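Local coordinates for protein ssDNA binding RNA Polymerase cofactor (Pseudomonas phage LUZ7, PDB 6QLC) that binds single-stranded DNA and serves as a cofactor of RNA polymerase, acting as a transcription regulator in an N4-related bacterial virus, at residues L54-Q57 with L58-F61; S72-A75 with Y76-C80; V93-E97 with E98-L102. All blocks are in the same frame, centred on the assembly; numbering follows the deposited sequence.

Contact 1: L54-Q57 with L58-F61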
ATOM      1  N   LEU A  54       6.428  14.014   1.868  1.00 58.74           N
ATOM      2  CA  LEU A  54       5.936  13.005   0.933  1.00 58.07           C
ATOM      3  C   LEU A  54       4.419  12.900   1.013  1.00 50.34           C
ATOM      4  O   LEU A  54       3.723  12.971  -0.009  1.00 52.32           O
ATOM      5  CB  LEU A  54       6.573  11.648   1.230  1.00 50.55           C
ATOM      6  CG  LEU A  54       7.990  11.419   0.710  1.00 62.67           C
ATOM      7  CD1 LEU A  54       8.183   9.937   0.475  1.00 71.86           C
ATOM      8  CD2 LEU A  54       8.235  12.197  -0.563  1.00 60.19           C
ATOM      9  N   HIS A  55       3.893  12.743   2.230  1.00 46.78           N
ATOM     10  CA  HIS A  55       2.454  12.590   2.412  1.00 51.46           C
ATOM     11  C   HIS A  55       1.700  13.775   1.839  1.00 62.17           C
ATOM     12  O   HIS A  55       0.695  13.599   1.134  1.00 48.37           O
ATOM     13  CB  HIS A  55       2.136  12.411   3.891  1.00 48.35           C
ATOM     14  CG  HIS A  55       2.720  11.169   4.481  1.00 44.03           C
ATOM     15  ND1 HIS A  55       2.523  10.802   5.794  1.00 55.09           N
ATOM     16  CD2 HIS A  55       3.495  10.203   3.936  1.00 51.49           C
ATOM     17  CE1 HIS A  55       3.144   9.663   6.033  1.00 50.87           C
ATOM     18  NE2 HIS A  55       3.742   9.276   4.921  1.00 55.12           N
ATOM     19  N   MET A  56       2.199  14.989   2.086  1.00 47.79           N
ATOM     20  CA  MET A  56       1.495  16.178   1.626  1.00 40.37           C
ATOM     21  C   MET A  56       1.606  16.338   0.122  1.00 48.71           C
ATOM     22  O   MET A  56       0.673  16.820  -0.529  1.00 52.79           O
ATOM     23  CB  MET A  56       2.042  17.422   2.334  1.00 62.13           C
ATOM     24  CG  MET A  56       2.068  17.306   3.849  1.00 56.64           C
ATOM     25  SD  MET A  56       0.496  16.710   4.485  1.00 83.19           S
ATOM     26  CE  MET A  56      -0.552  18.072   4.030  1.00 50.93           C
ATOM     27  N   GLN A  57       2.752  15.974  -0.450  1.00 43.93           N
ATOM     28  CA  GLN A  57       2.836  15.893  -1.905  1.00 46.97           C
ATOM     29  C   GLN A  57       1.809  14.904  -2.464  1.00 50.42           C
ATOM     30  O   GLN A  57       1.241  15.122  -3.543  1.00 48.74           O
ATOM     31  CB  GLN A  57       4.249  15.485  -2.314  1.00 57.84           C
ATOM     32  CG  GLN A  57       4.476  15.439  -3.809  1.00 54.23           C
ATOM     33  CD  GLN A  57       5.813  14.838  -4.168  1.00 55.22           C
ATOM     34  OE1 GLN A  57       6.511  14.283  -3.309  1.00 62.28           O
ATOM     35  NE2 GLN A  57       6.181  14.939  -5.443  1.00 48.19           N
ATOM     36  N   LEU A  58       1.570  13.803  -1.747  1.00 40.40           N
ATOM     37  CA  LEU A  58       0.578  12.821  -2.184  1.00 53.14           C
ATOM     38  C   LEU A  58      -0.823  13.386  -2.040  1.00 51.76           C
ATOM     39  O   LEU A  58      -1.624  13.334  -2.981  1.00 56.82           O
ATOM     40  CB  LEU A  58       0.704  11.535  -1.371  1.00 43.74           C
ATOM     41  CG  LEU A  58       1.561  10.399  -1.916  1.00 49.90           C
ATOM     42  CD1 LEU A  58       1.688   9.318  -0.864  1.00 37.02           C
ATOM     43  CD2 LEU A  58       0.962   9.842  -3.182  1.00 41.95           C
ATOM     44  N   GLN A  59      -1.124  13.938  -0.859  1.00 44.36           N
ATOM     45  CA  GLN A  59      -2.404  14.597  -0.617  1.00 52.52           C
ATOM     46  C   GLN A  59      -2.706  15.653  -1.677  1.00 59.92           C
ATOM     47  O   GLN A  59      -3.790  15.664  -2.267  1.00 59.15           O
ATOM     48  CB  GLN A  59      -2.396  15.207   0.781  1.00 56.06           C
ATOM     49  CG  GLN A  59      -3.754  15.556   1.340  1.00 56.85           C
ATOM     50  CD  GLN A  59      -3.681  15.995   2.795  1.00 67.92           C
ATOM     51  OE1 GLN A  59      -3.752  15.173   3.720  1.00 63.32           O
ATOM     52  NE2 GLN A  59      -3.524  17.298   3.003  1.00 68.34           N
ATOM     53  N   GLU A  60      -1.753  16.545  -1.949  1.00 48.59           N
ATOM     54  CA  GLU A  60      -1.996  17.575  -2.957  1.00 63.65           C
ATOM     55  C   GLU A  60      -2.283  16.951  -4.311  1.00 58.05           C
ATOM     56  O   GLU A  60      -3.166  17.406  -5.048  1.00 49.57           O
ATOM     57  CB  GLU A  60      -0.786  18.506  -3.074  1.00 48.64           C
ATOM     58  CG  GLU A  60      -0.890  19.792  -2.289  1.00 78.60           C
ATOM     59  CD  GLU A  60       0.336  20.666  -2.485  1.00 94.34           C
ATOM     60  OE1 GLU A  60       1.169  20.740  -1.550  1.00 94.40           O
ATOM     61  OE2 GLU A  60       0.471  21.259  -3.581  1.00 87.32           O
ATOM     62  N   PHE A  61      -1.508  15.934  -4.669  1.00 38.05           N
ATOM     63  CA  PHE A  61      -1.652  15.300  -5.966  1.00 51.25           C
ATOM     64  C   PHE A  61      -3.048  14.724  -6.149  1.00 47.84           C
ATOM     65  O   PHE A  61      -3.595  14.758  -7.256  1.00 51.82           O
ATOM     66  CB  PHE A  61      -0.598  14.214  -6.094  1.00 51.23           C
ATOM     67  CG  PHE A  61      -0.609  13.523  -7.398  1.00 54.95           C
ATOM     68  CD1 PHE A  61      -0.199  14.181  -8.538  1.00 41.04           C
ATOM     69  CD2 PHE A  61      -1.029  12.205  -7.486  1.00 42.39           C
ATOM     70  CE1 PHE A  61      -0.192  13.539  -9.754  1.00 55.97           C
ATOM     71  CE2 PHE A  61      -1.036  11.551  -8.701  1.00 48.48           C
ATOM     72  CZ  PHE A  61      -0.613  12.217  -9.837  1.00 59.43           C
TER
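Met56 and Gln59 lie side by side and point the same way from helix 53-61, an alpha-helix whose two turns are joined here. The methyl CE of Met56 sits 3.2 Å from the amide NE2 of Gln59 and 4.0 Å from its CD. The methionine chain gets there by folding back at both chi2 (-48°) and chi3 (-65°), whereas Gln59 runs extended beyond CG, so a bent thioether lies alongside a straight amide chain. Four successive i to i+4 backbone bonds hold the turns in place: the amides of Leu58, Gln59, Glu60 and Phe61 donate in turn to the carbonyls of Leu54, His55, Met56 and Gln57. The straightest, 172° at the hydrogen, runs from Gln59 N to His55 O over 2.7 Å, and the last of the four, from Phe61 N to Gln57 O, spans 3.1 Å. The helix packs in several directions: Leu58 and Phe61 touch Leu83 of helix 73-86, His55 reaches Leu46 and Leu48 of strand 40-48, and Leu58 also meets Leu43 of the second subunit. His55 is buried, and its ring nitrogen ND1 accepts a hydrogen bond from Arg49 N.

Contact 2: S72-A75 with Y76-C80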
ATOM      1  N   SER A  72     -11.691  17.326 -10.425  1.00 53.19           N
ATOM      2  CA  SER A  72     -12.894  16.588 -10.780  1.00 49.11           C
ATOM      3  C   SER A  72     -12.696  15.114 -10.441  1.00 51.28           C
ATOM      4  O   SER A  72     -11.570  14.607 -10.445  1.00 52.16           O
ATOM      5  CB  SER A  72     -13.205  16.751 -12.270  1.00 58.31           C
ATOM      6  OG  SER A  72     -12.279  16.027 -13.072  1.00 62.46           O
ATOM      7  N   GLU A  73     -13.800  14.427 -10.126  1.00 41.61           N
ATOM      8  CA  GLU A  73     -13.714  12.996  -9.839  1.00 43.61           C
ATOM      9  C   GLU A  73     -12.976  12.254 -10.948  1.00 47.85           C
ATOM     10  O   GLU A  73     -12.175  11.353 -10.678  1.00 49.67           O
ATOM     11  CB  GLU A  73     -15.108  12.409  -9.635  1.00 52.77           C
ATOM     12  CG  GLU A  73     -15.085  11.042  -8.976  1.00 57.07           C
ATOM     13  CD  GLU A  73     -14.707  11.120  -7.505  1.00 61.11           C
ATOM     14  OE1 GLU A  73     -14.397  10.065  -6.918  1.00 66.37           O
ATOM     15  OE2 GLU A  73     -14.713  12.237  -6.941  1.00 71.68           O
ATOM     16  N   THR A  74     -13.197  12.657 -12.201  1.00 49.38           N
ATOM     17  CA  THR A  74     -12.472  12.070 -13.319  1.00 51.29           C
ATOM     18  C   THR A  74     -10.966  12.251 -13.159  1.00 48.90           C
ATOM     19  O   THR A  74     -10.202  11.281 -13.220  1.00 46.40           O
ATOM     20  CB  THR A  74     -12.957  12.694 -14.623  1.00 56.72           C
ATOM     21  OG1 THR A  74     -14.290  12.243 -14.889  1.00 56.66           O
ATOM     22  CG2 THR A  74     -12.046  12.295 -15.762  1.00 56.37           C
ATOM     23  N   ALA A  75     -10.523  13.487 -12.931  1.00 42.56           N
ATOM     24  CA  ALA A  75      -9.092  13.736 -12.774  1.00 44.27           C
ATOM     25  C   ALA A  75      -8.540  13.008 -11.559  1.00 37.44           C
ATOM     26  O   ALA A  75      -7.443  12.444 -11.604  1.00 42.72           O
ATOM     27  CB  ALA A  75      -8.823  15.238 -12.669  1.00 39.28           C
ATOM     28  N   TYR A  76      -9.293  13.003 -10.465  1.00 36.86           N
ATOM     29  CA  TYR A  76      -8.905  12.228  -9.296  1.00 43.57           C
ATOM     30  C   TYR A  76      -8.723  10.752  -9.657  1.00 46.78           C
ATOM     31  O   TYR A  76      -7.653  10.172  -9.431  1.00 46.56           O
ATOM     32  CB  TYR A  76      -9.951  12.432  -8.201  1.00 40.70           C
ATOM     33  CG  TYR A  76      -9.887  11.442  -7.063  1.00 55.15           C
ATOM     34  CD1 TYR A  76      -9.013  11.627  -6.009  1.00 44.16           C
ATOM     35  CD2 TYR A  76     -10.717  10.332  -7.038  1.00 62.25           C
ATOM     36  CE1 TYR A  76      -8.953  10.738  -4.974  1.00 50.71           C
ATOM     37  CE2 TYR A  76     -10.667   9.427  -6.000  1.00 54.90           C
ATOM     38  CZ  TYR A  76      -9.782   9.633  -4.974  1.00 55.99           C
ATOM     39  OH  TYR A  76      -9.727   8.734  -3.933  1.00 55.06           O
ATOM     40  N   ALA A  77      -9.738  10.140 -10.277  1.00 49.10           N
ATOM     41  CA  ALA A  77      -9.633   8.716 -10.594  1.00 45.43           C
ATOM     42  C   ALA A  77      -8.468   8.446 -11.542  1.00 43.62           C
ATOM     43  O   ALA A  77      -7.759   7.442 -11.402  1.00 48.75           O
ATOM     44  CB  ALA A  77     -10.951   8.206 -11.183  1.00 48.56           C
ATOM     45  N   GLU A  78      -8.240   9.349 -12.498  1.00 47.39           N
ATOM     46  CA  GLU A  78      -7.096   9.216 -13.390  1.00 48.40           C
ATOM     47  C   GLU A  78      -5.788   9.215 -12.604  1.00 56.03           C
ATOM     48  O   GLU A  78      -4.917   8.365 -12.825  1.00 54.59           O
ATOM     49  CB  GLU A  78      -7.106  10.351 -14.418  1.00 51.44           C
ATOM     50  CG  GLU A  78      -8.148  10.193 -15.504  1.00 70.68           C
ATOM     51  CD  GLU A  78      -7.871   8.997 -16.393  1.00 89.83           C
ATOM     52  OE1 GLU A  78      -6.837   9.003 -17.101  1.00 98.09           O
ATOM     53  OE2 GLU A  78      -8.680   8.043 -16.372  1.00 82.32           O
ATOM     54  N   ARG A  79      -5.639  10.160 -11.669  1.00 39.16           N
ATOM     55  CA  ARG A  79      -4.392  10.263 -10.916  1.00 48.28           C
ATOM     56  C   ARG A  79      -4.199   9.066  -9.997  1.00 44.95           C
ATOM     57  O   ARG A  79      -3.078   8.563  -9.856  1.00 45.29           O
ATOM     58  CB  ARG A  79      -4.363  11.565 -10.111  1.00 43.61           C
ATOM     59  CG  ARG A  79      -4.205  12.822 -10.968  1.00 52.08           C
ATOM     60  CD  ARG A  79      -3.752  14.047 -10.135  1.00 37.70           C
ATOM     61  NE  ARG A  79      -3.353  15.162 -10.996  1.00 60.36           N
ATOM     62  CZ  ARG A  79      -3.128  16.404 -10.570  1.00 49.97           C
ATOM     63  NH1 ARG A  79      -3.270  16.717  -9.279  1.00 46.95           N
ATOM     64  NH2 ARG A  79      -2.780  17.337 -11.447  1.00 68.71           N
ATOM     65  N   CYS A  80      -5.267   8.616  -9.336  1.00 43.72           N
ATOM     66  CA  CYS A  80      -5.177   7.371  -8.572  1.00 46.45           C
ATOM     67  C   CYS A  80      -4.616   6.259  -9.445  1.00 40.35           C
ATOM     68  O   CYS A  80      -3.670   5.557  -9.066  1.00 33.76           O
ATOM     69  CB  CYS A  80      -6.550   6.981  -8.033  1.00 39.06           C
ATOM     70  SG  CYS A  80      -7.106   7.962  -6.616  1.00 43.82           S
TER
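The backbone from Ser72 to Cys80 enters helix 73-86 through an N-cap and at once takes up regular i to i+4 bonding, beginning with Tyr76 N to Ser72 O at 2.8 Å and 176°. Ser72 is the capping residue. Its OG turns back over the first turn and accepts from Ala75 N at 3.1 Å, so the hydroxyl and carbonyl of one serine serve two consecutive amides. Glu73, Thr74 and Ala75 then accept in turn from Ala77, Glu78 and Arg79. Among the side chains, Glu73 and Tyr76 run side by side in the same direction. A bend at chi2 (72°) brings the glutamate carboxylate beside the phenol ring, where OE1 lies 3.7 Å from Tyr76 CD2; the two planes are inclined by 44°, and the oxygen approaches the ring obliquely. One turn further on, Cys80 SG lies over one face of the same ring, displaced toward its rim. The tyrosine OH is bonded to Leu91 N of the second subunit, which ties the start of this helix to the dimer interface. The extended Arg79 reaches back along the chain, its NH1 bonded to Phe61 O, and Glu78 OE2 forms a salt bridge with Lys81. At its root, the arginine chain passes Ala75 O, with Arg79 CG 3.3 Å from that oxygen.

Contact 3: V93-E97 with E98-L102; sequences VTRSE and EERAL. With PO4 (phosphate ion), chain B.
A capping box opens the short helix 97-100, which follows strand 88-93 near the C-terminus. Ser96 OG accepts from Glu99 N at 3.2 Å, and the carboxylate of Glu99 returns the bond, its OE1 accepting from Ser96 N at 3.2 Å. That amide meets OE1 on the anti side, 33° out of the carboxylate plane. The same oxygen accepts a second hydrogen bond, from a water that also donates to Thr94 O, linking the box to the loop residue just after strand 88-93. At Val93, the end of that strand, an antiparallel ladder runs on across the interface to the second subunit. Ser96 O accepts from Arg100 N at 3.0 Å, while the closing bond from Ala101 N to Glu97 O is weak.

Arg95, just before the cap, and Arg100, at the end of the helix, hold a phosphate ion, probably from the crystallisation liquor. Arg95 presents the edge of its guanidinium: NE donates to phosphate O1 at 2.6 Å and NH2 to O4 at 3.2 Å. A bend at chi3 (-89°) swings this group toward the anion. Arg100 crosses Arg95 at about a right angle, their guanidinium planes 85° apart, and adds weak bonds from NE. Such a basic pair holding a phosphate is consistent with an affinity for the DNA backbone, although no nucleic acid is bound here. Between the arginines themselves, Arg100 CG rests over one guanidinium face of Arg95, 3.7 Å from NH2.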
ATOM      1  N   VAL A  93      11.215 -10.106   3.967  1.00 61.00           N
ATOM      2  CA  VAL A  93      11.258 -10.856   5.222  1.00 56.47           C
ATOM      3  C   VAL A  93      12.253 -10.186   6.163  1.00 65.73           C
ATOM      4  O   VAL A  93      13.406  -9.928   5.788  1.00 54.36           O
ATOM      5  CB  VAL A  93      11.623 -12.335   4.991  1.00 64.08           C
ATOM      6  CG1 VAL A  93      12.903 -12.471   4.178  1.00 68.95           C
ATOM      7  CG2 VAL A  93      11.759 -13.061   6.319  1.00 65.23           C
ATOM      8  N   THR A  94      11.806  -9.891   7.381  1.00 58.06           N
ATOM      9  CA  THR A  94      12.691  -9.311   8.378  1.00 63.49           C
ATOM     10  C   THR A  94      13.517 -10.403   9.050  1.00 71.03           C
ATOM     11  O   THR A  94      13.210 -11.595   8.972  1.00 62.60           O
ATOM     12  CB  THR A  94      11.906  -8.543   9.446  1.00 62.73           C
ATOM     13  OG1 THR A  94      11.111  -9.463  10.206  1.00 74.88           O
ATOM     14  CG2 THR A  94      11.007  -7.500   8.806  1.00 67.93           C
ATOM     15  N   ARG A  95      14.578  -9.973   9.722  1.00 52.62           N
ATOM     16  CA  ARG A  95      15.466 -10.896  10.405  1.00 55.35           C
ATOM     17  C   ARG A  95      14.822 -11.403  11.680  1.00 48.36           C
ATOM     18  O   ARG A  95      14.106 -10.673  12.367  1.00 64.33           O
ATOM     19  CB  ARG A  95      16.783 -10.216  10.754  1.00 52.43           C
ATOM     20  CG  ARG A  95      17.597  -9.767   9.578  1.00 55.04           C
ATOM     21  CD  ARG A  95      19.038  -9.576  10.016  1.00 58.84           C
ATOM     22  NE  ARG A  95      19.284  -8.226  10.515  1.00 47.34           N
ATOM     23  CZ  ARG A  95      20.481  -7.771  10.866  1.00 58.47           C
ATOM     24  NH1 ARG A  95      21.548  -8.566  10.793  1.00 42.18           N
ATOM     25  NH2 ARG A  95      20.613  -6.522  11.291  1.00 44.69           N
ATOM     26  N   SER A  96      15.090 -12.661  11.997  1.00 59.00           N
ATOM     27  CA  SER A  96      14.726 -13.182  13.299  1.00 56.62           C
ATOM     28  C   SER A  96      15.607 -12.553  14.369  1.00 66.68           C
ATOM     29  O   SER A  96      16.686 -12.012  14.090  1.00 57.50           O
ATOM     30  CB  SER A  96      14.893 -14.695  13.340  1.00 58.82           C
ATOM     31  OG  SER A  96      16.243 -15.045  13.083  1.00 51.49           O
ATOM     32  N   GLU A  97      15.131 -12.633  15.609  1.00 55.74           N
ATOM     33  CA  GLU A  97      15.949 -12.193  16.725  1.00 58.80           C
ATOM     34  C   GLU A  97      17.263 -12.950  16.753  1.00 61.24           C
ATOM     35  O   GLU A  97      18.317 -12.374  17.045  1.00 60.25           O
ATOM     36  CB  GLU A  97      15.183 -12.383  18.024  1.00 73.08           C
ATOM     37  CG  GLU A  97      14.064 -11.395  18.154  1.00 83.56           C
ATOM     38  CD  GLU A  97      13.752 -11.057  19.593  1.00 86.27           C
ATOM     39  OE1 GLU A  97      13.047 -10.050  19.804  1.00 74.31           O
ATOM     40  OE2 GLU A  97      14.199 -11.796  20.503  1.00 86.79           O
ATOM     41  N   GLU A  98      17.227 -14.233  16.409  1.00 46.40           N
ATOM     42  CA  GLU A  98      18.450 -15.020  16.395  1.00 48.07           C
ATOM     43  C   GLU A  98      19.460 -14.446  15.406  1.00 52.23           C
ATOM     44  O   GLU A  98      20.666 -14.435  15.675  1.00 63.77           O
ATOM     45  CB  GLU A  98      18.120 -16.480  16.067  0.61 57.82           C
ATOM     46  CG  GLU A  98      19.229 -17.263  15.360  0.61 53.45           C
ATOM     47  CD  GLU A  98      18.800 -18.678  14.978  0.61 62.41           C
ATOM     48  OE1 GLU A  98      17.851 -19.199  15.601  0.61 56.86           O
ATOM     49  OE2 GLU A  98      19.412 -19.270  14.063  0.61 55.54           O
ATOM     50  N   GLU A  99      18.992 -13.946  14.266  1.00 42.87           N
ATOM     51  CA  GLU A  99      19.924 -13.503  13.238  1.00 54.23           C
ATOM     52  C   GLU A  99      20.437 -12.095  13.524  1.00 46.68           C
ATOM     53  O   GLU A  99      21.605 -11.787  13.254  1.00 49.69           O
ATOM     54  CB  GLU A  99      19.247 -13.572  11.864  1.00 54.98           C
ATOM     55  CG  GLU A  99      18.889 -15.008  11.418  1.00 62.84           C
ATOM     56  CD  GLU A  99      17.940 -15.059  10.212  1.00 71.28           C
ATOM     57  OE1 GLU A  99      17.110 -14.129  10.044  1.00 58.73           O
ATOM     58  OE2 GLU A  99      18.018 -16.047   9.434  1.00 73.99           O
ATOM     59  N   ARG A 100      19.570 -11.253  14.087  1.00 42.91           N
ATOM     60  CA  ARG A 100      19.813  -9.851  14.397  1.00 54.98           C
ATOM     61  C   ARG A 100      20.597  -9.660  15.683  1.00 54.01           C
ATOM     62  O   ARG A 100      21.086  -8.549  15.935  1.00 46.03           O
ATOM     63  CB  ARG A 100      18.471  -9.112  14.510  1.00 44.61           C
ATOM     64  CG  ARG A 100      18.523  -7.685  14.085  1.00 61.60           C
ATOM     65  CD  ARG A 100      17.139  -7.075  13.947  1.00 61.56           C
ATOM     66  NE  ARG A 100      17.200  -5.652  14.257  1.00 66.99           N
ATOM     67  CZ  ARG A 100      17.157  -5.175  15.497  1.00 71.71           C
ATOM     68  NH1 ARG A 100      17.227  -3.870  15.719  1.00 68.46           N
ATOM     69  NH2 ARG A 100      17.035  -6.015  16.519  1.00 72.65           N
ATOM     70  N   ALA A 101      20.736 -10.713  16.488  1.00 49.03           N
ATOM     71  CA  ALA A 101      21.455 -10.601  17.748  1.00 52.08           C
ATOM     72  C   ALA A 101      22.897 -10.200  17.496  1.00 49.97           C
ATOM     73  O   ALA A 101      23.514 -10.582  16.495  1.00 50.48           O
ATOM     74  CB  ALA A 101      21.409 -11.917  18.524  1.00 52.96           C
ATOM     75  N   LEU A 102      23.430  -9.412  18.417  1.00 49.03           N
ATOM     76  CA  LEU A 102      24.794  -8.943  18.285  1.00 46.92           C
ATOM     77  C   LEU A 102      25.745 -10.104  18.472  1.00 41.20           C
ATOM     78  O   LEU A 102      25.501 -11.000  19.283  1.00 48.17           O
ATOM     79  CB  LEU A 102      25.061  -7.839  19.301  1.00 49.64           C
ATOM     80  CG  LEU A 102      23.944  -6.807  19.155  1.00 54.68           C
ATOM     81  CD1 LEU A 102      23.590  -6.159  20.486  1.00 61.32           C
ATOM     82  CD2 LEU A 102      24.343  -5.782  18.126  1.00 49.45           C
TER
HETATM   83  P   PO4 B 101      17.224  -4.938  10.583  0.80 75.99           P
HETATM   84  O1  PO4 B 101      17.483  -6.417  10.550  0.80 64.97           O
HETATM   85  O2  PO4 B 101      15.917  -4.688  11.302  0.80 72.27           O
HETATM   86  O3  PO4 B 101      17.129  -4.410   9.168  0.80 77.43           O
HETATM   87  O4  PO4 B 101      18.360  -4.244  11.302  0.80 59.74           O
HETATM   88  O   HOH W   1      14.949 -13.968   8.086  1.00 54.63           O

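Overall arrangement
All three contacts are local and lie at the surface, each within or at the start of a helix, and all reach the second subunit. Contacts 1 and 2, with centres about 15 Å apart, belong to successive helices that meet where Arg79 of contact 2 binds the carbonyl of Phe61 in contact 1. Contact 1 holds the buried His55 and contact 2 the buried Cys80, whereas contact 3 has no buried residue. The outward packing of contact 1 is largely apolar; contact 2 combines a serine cap with an aromatic side chain at the dimer interface. Contact 3 stands apart, its centre about 43 Å from that of contact 2 and beyond the centre of the chain. It shares the serine cap but is dominated by charged side chains and a bound anion.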